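Local structure of phosphodiesterase (Candida albicans, 6CPU) at residues 1-6 and 18-23. The protein is a phosphodiesterase of the HD superfamily, a largely helical protein that holds zinc and magnesium ions. Residues are numbered along the deposited sequence; the frame is centred on the assembly and turned at random.
Sequences MAEVLS and KYYKFD
Val4 sits opposite Tyr19 and hydrogen-bonds through its backbone to the residues on either side, Lys18 and Tyr20, as in a parallel pair. Val4 N donates to Lys18 O at 2.8 Å, and Tyr20 N donates to Val4 O at 2.7 Å. Ser6 N then bonds Tyr20 O, and Phe22 N closes the series on Ser6 O. All four bonds are nearly straight, and the strand axes lie 14° apart. The same carbonyls also receive CA-H contacts from Glu3, Tyr19, Leu5 and Lys21.

On one face, the Leu5 and Tyr20 side chains run alongside each other in the same direction. Leu5 CD2 rests 3.8 Å from Tyr20 CD2. The same methyl meets the edge of the Phe22 ring, in its plane, 3.9 Å from CE2. Helix 25-34 packs on Leu5 and Phe22 here. On the other face, with CG1 anti to the backbone N (chi1 179°), that methyl of Val4 meets the Tyr19 ring obliquely, 3.7 Å from Tyr19 CD1. The Tyr19 ring extends past Val4 to Ser6, whose CB lies 3.4 Å from Tyr19 CZ.

The extended Glu3 chain brings its carboxylate beside Tyr20 CE2, with the two planes 43° apart. One water bridges them: it donates to Glu3 OE1 at 2.8 Å and lies 2.6 Å from Tyr20 OH. Glu3 OE2 turns to Lys35 in a salt bridge and to His31 in a hydrogen bond. Tyr19 OH and Ser6 OG bond the carbonyls of Leu10 and Val8, in the connection between the strands.

The pair makes up one edge of a four-stranded parallel sheet of order 2-1-3-4, with strand 16-21 outermost and strand 2-6 next to strand 46-49. The connection has no helix, so this is not a classical beta-alpha-beta crossover.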
loop_
_atom_site.group_PDB
_atom_site.type_symbol
_atom_site.label_atom_id
_atom_site.label_comp_id
_atom_site.label_asym_id
_atom_site.label_seq_id
_atom_site.Cartn_x
_atom_site.Cartn_y
_atom_site.Cartn_z
ATOM N N MET A 1 -12.885 -18.579 -19.784
ATOM C CA MET A 1 -11.441 -18.560 -19.381
ATOM C C MET A 1 -10.837 -17.148 -19.191
ATOM O O MET A 1 -10.417 -16.812 -18.095
ATOM C CB MET A 1 -10.598 -19.380 -20.363
ATOM C CG MET A 1 -9.802 -20.472 -19.675
ATOM S SD MET A 1 -9.105 -21.736 -20.745
ATOM C CE MET A 1 -8.775 -20.837 -22.258
ATOM N N ALA A 2 -10.772 -16.339 -20.245
ATOM C CA ALA A 2 -10.137 -15.017 -20.165
ATOM C C ALA A 2 -11.130 -13.864 -20.279
ATOM O O ALA A 2 -12.195 -13.994 -20.889
ATOM C CB ALA A 2 -9.090 -14.877 -21.245
ATOM N N GLU A 3 -10.771 -12.738 -19.675
ATOM C CA GLU A 3 -11.422 -11.476 -19.952
ATOM C C GLU A 3 -10.687 -10.875 -21.139
ATOM O O GLU A 3 -9.465 -10.699 -21.095
ATOM C CB GLU A 3 -11.356 -10.534 -18.747
ATOM C CG GLU A 3 -11.812 -9.113 -19.067
ATOM C CD GLU A 3 -12.073 -8.264 -17.833
ATOM O OE1 GLU A 3 -12.795 -8.719 -16.933
ATOM O OE2 GLU A 3 -11.568 -7.123 -17.766
ATOM N N VAL A 4 -11.418 -10.563 -22.204
ATOM C CA VAL A 4 -10.808 -10.066 -23.425
ATOM C C VAL A 4 -11.180 -8.602 -23.605
ATOM O O VAL A 4 -12.356 -8.234 -23.522
ATOM C CB VAL A 4 -11.221 -10.891 -24.665
ATOM C CG1 VAL A 4 -10.572 -10.320 -25.918
ATOM C CG2 VAL A 4 -10.854 -12.364 -24.493
ATOM N N LEU A 5 -10.160 -7.777 -23.817
ATOM C CA LEU A 5 -10.304 -6.344 -24.004
ATOM C C LEU A 5 -9.786 -6.069 -25.394
ATOM O O LEU A 5 -8.625 -6.346 -25.676
ATOM C CB LEU A 5 -9.479 -5.588 -22.971
ATOM C CG LEU A 5 -9.675 -6.017 -21.513
ATOM C CD1 LEU A 5 -8.842 -5.132 -20.612
ATOM C CD2 LEU A 5 -11.129 -5.957 -21.080
ATOM N N SER A 6 -10.645 -5.560 -26.278
ATOM C CA SER A 6 -10.277 -5.405 -27.678
ATOM C C SER A 6 -10.421 -3.991 -28.224
ATOM O O SER A 6 -11.386 -3.278 -27.927
ATOM C CB SER A 6 -11.108 -6.352 -28.546
ATOM O OG SER A 6 -10.724 -6.218 -29.900
ATOM N N LYS A 18 -15.602 -13.227 -21.214
ATOM C CA LYS A 18 -16.264 -11.946 -21.417
ATOM C C LYS A 18 -15.381 -11.069 -22.297
ATOM O O LYS A 18 -14.148 -11.064 -22.149
ATOM C CB LYS A 18 -16.522 -11.289 -20.073
ATOM C CG LYS A 18 -17.478 -10.117 -20.098
ATOM C CD LYS A 18 -17.819 -9.710 -18.676
ATOM C CE LYS A 18 -18.856 -8.610 -18.638
ATOM N NZ LYS A 18 -19.220 -8.274 -17.236
ATOM N N TYR A 19 -16.020 -10.347 -23.218
ATOM C CA TYR A 19 -15.339 -9.577 -24.245
ATOM C C TYR A 19 -15.790 -8.125 -24.105
ATOM O O TYR A 19 -16.994 -7.863 -24.040
ATOM C CB TYR A 19 -15.719 -10.148 -25.618
ATOM C CG TYR A 19 -14.999 -9.562 -26.823
ATOM C CD1 TYR A 19 -13.973 -10.253 -27.455
ATOM C CD2 TYR A 19 -15.373 -8.330 -27.354
ATOM C CE1 TYR A 19 -13.332 -9.728 -28.562
ATOM C CE2 TYR A 19 -14.734 -7.799 -28.458
ATOM C CZ TYR A 19 -13.719 -8.500 -29.058
ATOM O OH TYR A 19 -13.096 -7.961 -30.150
ATOM N N TYR A 20 -14.833 -7.202 -24.036
ATOM C CA TYR A 20 -15.102 -5.755 -23.985
ATOM C C TYR A 20 -14.479 -5.143 -25.211
ATOM O O TYR A 20 -13.297 -5.346 -25.470
ATOM C CB TYR A 20 -14.477 -5.087 -22.748
ATOM C CG TYR A 20 -15.069 -5.461 -21.414
ATOM C CD1 TYR A 20 -15.826 -4.541 -20.680
ATOM C CD2 TYR A 20 -14.851 -6.715 -20.858
ATOM C CE1 TYR A 20 -16.353 -4.870 -19.444
ATOM C CE2 TYR A 20 -15.365 -7.044 -19.616
ATOM C CZ TYR A 20 -16.121 -6.121 -18.918
ATOM O OH TYR A 20 -16.644 -6.467 -17.694
ATOM N N LYS A 21 -15.272 -4.417 -25.985
ATOM C CA LYS A 21 -14.765 -3.722 -27.146
ATOM C C LYS A 21 -14.660 -2.263 -26.764
ATOM O O LYS A 21 -15.642 -1.657 -26.366
ATOM C CB LYS A 21 -15.700 -3.919 -28.357
ATOM C CG LYS A 21 -15.353 -3.079 -29.575
ATOM C CD LYS A 21 -14.074 -3.544 -30.246
ATOM C CE LYS A 21 -13.508 -2.462 -31.139
ATOM N NZ LYS A 21 -14.507 -2.049 -32.161
ATOM N N PHE A 22 -13.467 -1.705 -26.874
ATOM C CA PHE A 22 -13.245 -0.316 -26.526
ATOM C C PHE A 22 -13.056 0.502 -27.790
ATOM O O PHE A 22 -12.387 0.062 -28.726
ATOM C CB PHE A 22 -12.039 -0.180 -25.585
ATOM C CG PHE A 22 -12.295 -0.765 -24.238
ATOM C CD1 PHE A 22 -13.033 -0.059 -23.300
ATOM C CD2 PHE A 22 -11.875 -2.054 -23.936
ATOM C CE1 PHE A 22 -13.316 -0.615 -22.061
ATOM C CE2 PHE A 22 -12.160 -2.612 -22.703
ATOM C CZ PHE A 22 -12.872 -1.889 -21.765
ATOM N N ASP A 23 -13.658 1.683 -27.804
ATOM C CA ASP A 23 -13.524 2.598 -28.928
ATOM C C ASP A 23 -12.172 3.292 -28.922
ATOM O O ASP A 23 -11.674 3.685 -29.980
ATOM C CB ASP A 23 -14.667 3.632 -28.943
ATOM C CG ASP A 23 -14.686 4.524 -27.714
ATOM O OD1 ASP A 23 -14.152 4.131 -26.649
ATOM O OD2 ASP A 23 -15.248 5.638 -27.804
HETATM O O HOH W 1 -14.479 -6.652 -16.215
#